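Local atomic coordinates of site-specific recombinase, resolvase family protein (Streptococcus pneumoniae, PDB entry 3GUV), a protein that probably cuts and rejoins DNA in site-specific recombination as a serine recombinase of the resolvase family. Residues R30-A35 with V43-D48; I60-M65 with S85-N90. One frame throughout, in Å; residues are numbered along the deposited sequence.

Contact 1: residues R30-A35 with V43-D48; sequences RMKAFA and VGEYED
The one flat group in this contact is the carboxylate of Glu-45, met at its OE1 corner by the end of the Lys-32 chain. The ammonium meets OE1 from outside the carboxylate, tilted about 22° from its plane, with Lys-32 CE displaced further to the same side. Lys-32 NZ is 3.2 Å from Glu-45 OE1 but 3.9 Å from Glu-45 OE2, making this a one-oxygen salt bridge rather than a forked one. Its hydrogen bond is weak, and the geometry says why: Lys-32 CE is also 3.2 Å from Glu-45 OE1, and the angle CE-NZ-OE1 is only about 79°, too acute for an N-H to aim well at the oxygen. Glu-45 holds CG anti to its carbonyl carbon (chi1 -59°) and then runs extended toward the helix. The lysine chain, bent at its last torsion, crosses it at about a right angle. The two long side chains span the 10.3 Å between the CA atoms of Lys-32 and Glu-45, near the surface. Lys-32 also packs on Leu-9 and Ile-42. Tyr-46, next along the strand, packs on Met-65 of helix 60-70 instead, with its ring edge-to-face with Tyr-8 and its OH hydrogen-bonded to Asp-68. Helix 24-37 links the neighbouring parallel strands 6-12 and 41-48, so the salt bridge joins the helix and second strand of a beta-alpha-beta crossover in the alpha/beta resolvase N-terminal domain.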
ATOM      1  N   ARG A  30      -7.710  11.978 -21.117  1.00 26.03           N
ATOM      2  CA  ARG A  30      -8.545  11.267 -20.214  1.00 26.27           C
ATOM      3  C   ARG A  30      -8.887  12.080 -18.975  1.00 24.31           C
ATOM      4  O   ARG A  30     -10.047  12.129 -18.537  1.00 23.30           O
ATOM      5  CB  ARG A  30      -7.856   9.981 -19.766  1.00 27.44           C
ATOM      6  CG  ARG A  30      -8.834   9.070 -19.025  1.00 33.98           C
ATOM      7  CD  ARG A  30      -9.389   8.024 -19.929  1.00 40.38           C
ATOM      8  NE  ARG A  30      -8.512   6.849 -19.963  1.00 45.69           N
ATOM      9  CZ  ARG A  30      -8.524   5.855 -19.064  1.00 50.62           C
ATOM     10  NH1 ARG A  30      -9.356   5.860 -18.005  1.00 52.49           N
ATOM     11  NH2 ARG A  30      -7.675   4.842 -19.217  1.00 51.21           N
ATOM     12  N   MET A  31      -7.873  12.678 -18.377  1.00 22.32           N
ATOM     13  CA  MET A  31      -8.091  13.475 -17.203  1.00 22.06           C
ATOM     14  C   MET A  31      -8.954  14.716 -17.517  1.00 22.24           C
ATOM     15  O   MET A  31      -9.874  15.038 -16.753  1.00 21.02           O
ATOM     16  CB  MET A  31      -6.759  13.830 -16.557  1.00 22.18           C
ATOM     17  CG  MET A  31      -5.947  12.561 -16.097  1.00 21.66           C
ATOM     18  SD  MET A  31      -4.190  12.856 -15.897  1.00 15.49           S
ATOM     19  CE  MET A  31      -4.409  13.874 -14.432  1.00 14.82           C
ATOM     20  N   LYS A  32      -8.728  15.362 -18.664  1.00 22.60           N
ATOM     21  CA  LYS A  32      -9.559  16.510 -19.038  1.00 23.23           C
ATOM     22  C   LYS A  32     -11.007  16.079 -19.272  1.00 24.80           C
ATOM     23  O   LYS A  32     -11.924  16.771 -18.795  1.00 24.83           O
ATOM     24  CB  LYS A  32      -8.977  17.282 -20.241  1.00 23.40           C
ATOM     25  CG  LYS A  32      -7.796  18.151 -19.829  1.00 24.90           C
ATOM     26  CD  LYS A  32      -6.933  18.603 -21.021  1.00 29.35           C
ATOM     27  CE  LYS A  32      -5.599  19.123 -20.537  1.00 32.08           C
ATOM     28  NZ  LYS A  32      -5.188  20.280 -21.372  1.00 36.63           N
ATOM     29  N   ALA A  33     -11.219  14.930 -19.950  1.00 26.09           N
ATOM     30  CA  ALA A  33     -12.590  14.388 -20.161  1.00 27.00           C
ATOM     31  C   ALA A  33     -13.306  14.194 -18.833  1.00 27.37           C
ATOM     32  O   ALA A  33     -14.444  14.652 -18.676  1.00 28.30           O
ATOM     33  CB  ALA A  33     -12.592  13.077 -20.979  1.00 26.96           C
ATOM     34  N   PHE A  34     -12.616  13.570 -17.879  1.00 27.16           N
ATOM     35  CA  PHE A  34     -13.118  13.345 -16.519  1.00 27.07           C
ATOM     36  C   PHE A  34     -13.482  14.644 -15.830  1.00 27.53           C
ATOM     37  O   PHE A  34     -14.515  14.739 -15.197  1.00 27.38           O
ATOM     38  CB  PHE A  34     -12.059  12.609 -15.695  1.00 26.51           C
ATOM     39  CG  PHE A  34     -12.436  12.309 -14.248  1.00 25.96           C
ATOM     40  CD1 PHE A  34     -12.997  11.079 -13.895  1.00 27.98           C
ATOM     41  CD2 PHE A  34     -12.148  13.217 -13.232  1.00 25.50           C
ATOM     42  CE1 PHE A  34     -13.291  10.781 -12.547  1.00 26.43           C
ATOM     43  CE2 PHE A  34     -12.435  12.938 -11.900  1.00 25.17           C
ATOM     44  CZ  PHE A  34     -13.000  11.702 -11.556  1.00 27.04           C
ATOM     45  N   ALA A  35     -12.608  15.636 -15.937  1.00 28.51           N
ATOM     46  CA  ALA A  35     -12.902  16.967 -15.423  1.00 29.12           C
ATOM     47  C   ALA A  35     -14.239  17.481 -16.009  1.00 29.15           C
ATOM     48  O   ALA A  35     -15.143  17.910 -15.292  1.00 29.00           O
ATOM     49  CB  ALA A  35     -11.756  17.921 -15.738  1.00 27.86           C
ATOM     50  N   VAL A  43      -7.906  24.795 -12.771  1.00 23.88           N
ATOM     51  CA  VAL A  43      -7.265  26.066 -12.487  1.00 23.84           C
ATOM     52  C   VAL A  43      -5.729  25.954 -12.453  1.00 24.83           C
ATOM     53  O   VAL A  43      -5.043  26.929 -12.119  1.00 25.79           O
ATOM     54  CB  VAL A  43      -7.820  26.725 -11.190  1.00 24.11           C
ATOM     55  CG1 VAL A  43      -9.265  27.082 -11.393  1.00 23.03           C
ATOM     56  CG2 VAL A  43      -7.594  25.825  -9.934  1.00 21.78           C
ATOM     57  N   GLY A  44      -5.194  24.798 -12.858  1.00 24.02           N
ATOM     58  CA  GLY A  44      -3.747  24.597 -12.928  1.00 24.04           C
ATOM     59  C   GLY A  44      -3.370  23.214 -13.435  1.00 23.73           C
ATOM     60  O   GLY A  44      -4.031  22.252 -13.130  1.00 23.33           O
ATOM     61  N   GLU A  45      -2.324  23.137 -14.226  1.00 23.67           N
ATOM     62  CA  GLU A  45      -1.838  21.879 -14.745  1.00 25.32           C
ATOM     63  C   GLU A  45      -0.352  21.855 -14.505  1.00 25.52           C
ATOM     64  O   GLU A  45       0.336  22.827 -14.850  1.00 25.03           O
ATOM     65  CB  GLU A  45      -2.135  21.747 -16.233  1.00 25.65           C
ATOM     66  CG  GLU A  45      -3.641  21.833 -16.554  1.00 29.34           C
ATOM     67  CD  GLU A  45      -3.930  21.847 -18.035  1.00 33.57           C
ATOM     68  OE1 GLU A  45      -3.575  20.856 -18.712  1.00 37.75           O
ATOM     69  OE2 GLU A  45      -4.524  22.844 -18.532  1.00 38.06           O
ATOM     70  N   TYR A  46       0.128  20.779 -13.875  1.00 24.41           N
ATOM     71  CA  TYR A  46       1.529  20.610 -13.525  1.00 24.82           C
ATOM     72  C   TYR A  46       2.035  19.247 -14.064  1.00 25.41           C
ATOM     73  O   TYR A  46       1.319  18.265 -14.047  1.00 24.42           O
ATOM     74  CB  TYR A  46       1.698  20.629 -12.018  1.00 25.11           C
ATOM     75  CG  TYR A  46       1.269  21.898 -11.310  1.00 24.42           C
ATOM     76  CD1 TYR A  46       2.189  22.866 -10.946  1.00 25.28           C
ATOM     77  CD2 TYR A  46      -0.059  22.087 -10.957  1.00 24.60           C
ATOM     78  CE1 TYR A  46       1.767  24.040 -10.255  1.00 28.60           C
ATOM     79  CE2 TYR A  46      -0.489  23.226 -10.311  1.00 27.50           C
ATOM     80  CZ  TYR A  46       0.427  24.194  -9.943  1.00 27.81           C
ATOM     81  OH  TYR A  46      -0.024  25.280  -9.270  1.00 32.44           O
ATOM     82  N   GLU A  47       3.256  19.221 -14.565  1.00 26.34           N
ATOM     83  CA  GLU A  47       3.773  18.065 -15.299  1.00 27.09           C
ATOM     84  C   GLU A  47       5.270  17.903 -15.091  1.00 26.74           C
ATOM     85  O   GLU A  47       6.021  18.820 -15.364  1.00 25.28           O
ATOM     86  CB  GLU A  47       3.503  18.217 -16.792  1.00 27.73           C
ATOM     87  CG  GLU A  47       3.773  16.957 -17.579  1.00 30.56           C
ATOM     88  CD  GLU A  47       3.148  16.958 -18.973  1.00 35.95           C
ATOM     89  OE1 GLU A  47       3.796  17.512 -19.892  1.00 40.70           O
ATOM     90  OE2 GLU A  47       2.034  16.383 -19.167  1.00 41.77           O
ATOM     91  N   ASP A  48       5.685  16.735 -14.585  1.00 27.02           N
ATOM     92  CA  ASP A  48       7.108  16.347 -14.568  1.00 27.41           C
ATOM     93  C   ASP A  48       7.350  15.378 -15.756  1.00 28.74           C
ATOM     94  O   ASP A  48       7.179  14.161 -15.611  1.00 27.82           O
ATOM     95  CB  ASP A  48       7.418  15.671 -13.243  1.00 26.58           C
ATOM     96  CG  ASP A  48       7.431  16.647 -12.078  1.00 27.90           C
ATOM     97  OD1 ASP A  48       8.243  17.590 -12.154  1.00 27.27           O
ATOM     98  OD2 ASP A  48       6.653  16.465 -11.101  1.00 26.57           O
TER

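Contact 2: residues I60-M65 with S85-N90; sequences IQFNRM and SRFARN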
ATOM      1  N   ILE A  60      10.000  18.266  -9.486  1.00 37.42           N
ATOM      2  CA  ILE A  60      10.031  19.734  -9.411  1.00 36.87           C
ATOM      3  C   ILE A  60       8.656  20.412  -9.537  1.00 34.87           C
ATOM      4  O   ILE A  60       8.329  21.318  -8.776  1.00 34.27           O
ATOM      5  CB  ILE A  60      10.938  20.339 -10.509  1.00 36.98           C
ATOM      6  CG1 ILE A  60      12.395  19.861 -10.338  1.00 38.65           C
ATOM      7  CG2 ILE A  60      10.874  21.837 -10.461  1.00 36.62           C
ATOM      8  CD1 ILE A  60      13.069  19.568 -11.672  1.00 39.80           C
ATOM      9  N   GLN A  61       7.880  19.998 -10.524  1.00 32.26           N
ATOM     10  CA  GLN A  61       6.571  20.622 -10.738  1.00 31.10           C
ATOM     11  C   GLN A  61       5.623  20.115  -9.667  1.00 30.10           C
ATOM     12  O   GLN A  61       4.739  20.828  -9.231  1.00 27.82           O
ATOM     13  CB  GLN A  61       6.032  20.313 -12.139  1.00 30.86           C
ATOM     14  CG  GLN A  61       6.887  20.887 -13.260  1.00 31.25           C
ATOM     15  CD  GLN A  61       7.174  22.364 -13.093  1.00 34.36           C
ATOM     16  OE1 GLN A  61       6.273  23.171 -12.789  1.00 35.63           O
ATOM     17  NE2 GLN A  61       8.445  22.737 -13.280  1.00 34.95           N
ATOM     18  N   PHE A  62       5.816  18.861  -9.252  1.00 29.62           N
ATOM     19  CA  PHE A  62       5.057  18.350  -8.132  1.00 29.69           C
ATOM     20  C   PHE A  62       5.313  19.200  -6.885  1.00 29.10           C
ATOM     21  O   PHE A  62       4.384  19.523  -6.143  1.00 27.81           O
ATOM     22  CB  PHE A  62       5.398  16.890  -7.882  1.00 29.83           C
ATOM     23  CG  PHE A  62       4.814  16.362  -6.644  1.00 31.33           C
ATOM     24  CD1 PHE A  62       3.569  15.779  -6.652  1.00 33.28           C
ATOM     25  CD2 PHE A  62       5.496  16.495  -5.437  1.00 33.09           C
ATOM     26  CE1 PHE A  62       3.028  15.301  -5.479  1.00 37.42           C
ATOM     27  CE2 PHE A  62       4.955  16.014  -4.252  1.00 35.68           C
ATOM     28  CZ  PHE A  62       3.728  15.413  -4.274  1.00 36.78           C
ATOM     29  N   ASN A  63       6.566  19.588  -6.671  1.00 30.06           N
ATOM     30  CA  ASN A  63       6.911  20.421  -5.518  1.00 30.99           C
ATOM     31  C   ASN A  63       6.346  21.843  -5.712  1.00 30.67           C
ATOM     32  O   ASN A  63       5.780  22.389  -4.785  1.00 30.19           O
ATOM     33  CB  ASN A  63       8.420  20.449  -5.256  1.00 31.39           C
ATOM     34  CG  ASN A  63       8.981  19.078  -4.863  1.00 33.90           C
ATOM     35  OD1 ASN A  63       8.302  18.255  -4.250  1.00 37.79           O
ATOM     36  ND2 ASN A  63      10.232  18.832  -5.234  1.00 36.74           N
ATOM     37  N   ARG A  64       6.462  22.427  -6.904  1.00 30.90           N
ATOM     38  CA  ARG A  64       5.775  23.693  -7.153  1.00 31.68           C
ATOM     39  C   ARG A  64       4.272  23.570  -6.822  1.00 31.07           C
ATOM     40  O   ARG A  64       3.724  24.456  -6.172  1.00 31.12           O
ATOM     41  CB  ARG A  64       5.946  24.245  -8.582  1.00 32.49           C
ATOM     42  CG  ARG A  64       4.905  25.432  -8.799  1.00 37.20           C
ATOM     43  CD  ARG A  64       5.099  26.414  -9.943  1.00 42.80           C
ATOM     44  NE  ARG A  64       5.432  25.769 -11.215  1.00 46.88           N
ATOM     45  CZ  ARG A  64       5.078  26.222 -12.413  1.00 50.25           C
ATOM     46  NH1 ARG A  64       5.479  25.570 -13.502  1.00 51.57           N
ATOM     47  NH2 ARG A  64       4.343  27.326 -12.544  1.00 51.21           N
ATOM     48  N   MET A  65       3.618  22.476  -7.253  1.00 30.12           N
ATOM     49  CA  MET A  65       2.177  22.286  -7.006  1.00 29.27           C
ATOM     50  C   MET A  65       1.871  22.316  -5.503  1.00 28.68           C
ATOM     51  O   MET A  65       0.966  23.027  -5.066  1.00 27.97           O
ATOM     52  CB  MET A  65       1.660  20.990  -7.656  1.00 28.42           C
ATOM     53  CG  MET A  65       0.118  20.788  -7.654  1.00 26.52           C
ATOM     54  SD  MET A  65      -0.539  19.271  -8.442  1.00 13.36           S
ATOM     55  CE  MET A  65       0.086  18.023  -7.276  1.00 19.76           C
ATOM     56  N   SER A  85       0.635   5.309  -8.997  1.00 35.68           N
ATOM     57  CA  SER A  85       1.984   5.153  -9.518  1.00 37.22           C
ATOM     58  C   SER A  85       2.398   6.284 -10.474  1.00 38.76           C
ATOM     59  O   SER A  85       3.482   6.235 -11.026  1.00 39.49           O
ATOM     60  CB  SER A  85       2.097   3.840 -10.262  1.00 36.85           C
ATOM     61  OG  SER A  85       1.151   3.822 -11.307  1.00 39.85           O
ATOM     62  N   ARG A  86       1.520   7.253 -10.722  1.00 39.76           N
ATOM     63  CA  ARG A  86       1.884   8.431 -11.515  1.00 40.35           C
ATOM     64  C   ARG A  86       1.663   9.640 -10.623  1.00 40.80           C
ATOM     65  O   ARG A  86       1.052  10.655 -11.024  1.00 39.99           O
ATOM     66  CB  ARG A  86       1.067   8.496 -12.803  1.00 40.43           C
ATOM     67  CG  ARG A  86       1.462   7.447 -13.824  1.00 40.54           C
ATOM     68  CD  ARG A  86       2.896   7.687 -14.285  1.00 42.08           C
ATOM     69  NE  ARG A  86       3.271   6.807 -15.372  1.00 42.74           N
ATOM     70  CZ  ARG A  86       3.558   5.515 -15.238  1.00 44.84           C
ATOM     71  NH1 ARG A  86       3.481   4.905 -14.062  1.00 45.91           N
ATOM     72  NH2 ARG A  86       3.899   4.812 -16.298  1.00 46.35           N
ATOM     73  N   PHE A  87       2.210   9.499  -9.402  1.00 40.95           N
ATOM     74  CA  PHE A  87       1.983  10.420  -8.315  1.00 40.66           C
ATOM     75  C   PHE A  87       2.990  10.195  -7.189  1.00 39.90           C
ATOM     76  O   PHE A  87       3.607  11.136  -6.735  1.00 39.98           O
ATOM     77  CB  PHE A  87       0.539  10.278  -7.830  1.00 40.44           C
ATOM     78  CG  PHE A  87       0.237  11.046  -6.588  1.00 41.93           C
ATOM     79  CD1 PHE A  87       0.246  12.434  -6.593  1.00 43.91           C
ATOM     80  CD2 PHE A  87      -0.079  10.390  -5.423  1.00 44.79           C
ATOM     81  CE1 PHE A  87      -0.043  13.160  -5.454  1.00 44.59           C
ATOM     82  CE2 PHE A  87      -0.355  11.106  -4.264  1.00 46.60           C
ATOM     83  CZ  PHE A  87      -0.341  12.508  -4.286  1.00 45.46           C
ATOM     84  N   ALA A  88       3.133   8.954  -6.716  1.00 39.56           N
ATOM     85  CA  ALA A  88       4.020   8.638  -5.576  1.00 38.14           C
ATOM     86  C   ALA A  88       4.975   7.502  -5.926  1.00 36.80           C
ATOM     87  O   ALA A  88       4.770   6.777  -6.899  1.00 37.27           O
ATOM     88  CB  ALA A  88       3.190   8.277  -4.353  1.00 38.48           C
ATOM     89  N   ARG A  89       6.015   7.354  -5.115  1.00 35.46           N
ATOM     90  CA  ARG A  89       7.095   6.413  -5.365  1.00 34.40           C
ATOM     91  C   ARG A  89       6.990   5.115  -4.490  1.00 32.88           C
ATOM     92  O   ARG A  89       7.596   4.085  -4.769  1.00 31.97           O
ATOM     93  CB  ARG A  89       8.414   7.159  -5.125  1.00 34.98           C
ATOM     94  N   ASN A  90       6.195   5.199  -3.434  1.00 31.32           N
ATOM     95  CA  ASN A  90       5.956   4.097  -2.525  1.00 30.15           C
ATOM     96  C   ASN A  90       4.762   4.496  -1.651  1.00 29.86           C
ATOM     97  O   ASN A  90       4.217   5.604  -1.820  1.00 28.86           O
ATOM     98  CB  ASN A  90       7.207   3.790  -1.693  1.00 30.17           C
ATOM     99  CG  ASN A  90       7.805   5.036  -1.009  1.00 31.23           C
ATOM    100  OD1 ASN A  90       7.181   5.646  -0.155  1.00 29.55           O
ATOM    101  ND2 ASN A  90       9.039   5.372  -1.365  1.00 31.77           N
TER
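Phe-62 and Phe-87 each place CG anti to the backbone N (chi1 172° in both), which brings the two rings together between helix and loop. There, Phe-62 CE1 meets Phe-87 CE1 at 3.7 Å, the closest approach of the two segments. Phe-87 CE1 reaches the edge of the Phe-62 ring, near its plane, whereas Phe-62 CE1 comes to the Phe-87 ring obliquely. Centroids 6.0 Å apart and planes at 67° describe an oblique aromatic pair, neither a stack nor T-shaped, with dispersion between buried carbons as its content. Arg-59 joins the two sides, making a cation-pi contact with Phe-62 and a hydrogen bond to Phe-87 O. The same loop faces the second subunit, where Arg-86 NH1 forms a salt bridge with Glu-138 of that chain, and ends at Asn-90, the N-cap of helix 91-103, whose OD1 accepts from Asp-93 N. Thr-97 of that helix touches both phenylalanine side chains, Phe-87 also rests on Val-81 of strand 78-81, and Met-65, nearly one turn after Phe-62, packs on Val-79 and on Tyr-8 and Tyr-10 of strand 6-12, placing the pair between helices 60-70 and 91-103 and the central sheet.

From the N terminus, strand 6-12 leads to helix 24-37, and contact 1 then closes the short helix-to-strand connection, with seven residues between its segments, by tying that helix to strand 41-48, the edge strand of the sheet within this chain. Contact 2 opens only afterwards, with 19 residues between its segments, and runs from helix 60-70 past strand 78-81 to the loop before helix 91-103. The two are in series, neither nested nor crossed, with centres 14 Å apart. Asp-48 joins them directly: its OD1 probably accepts a hydrogen bond from Gln-61 N at 2.9 Å, and its OD2 one from Phe-62 N at 3.1 Å. The end of strand 41-48 thereby holds the start of helix 60-70.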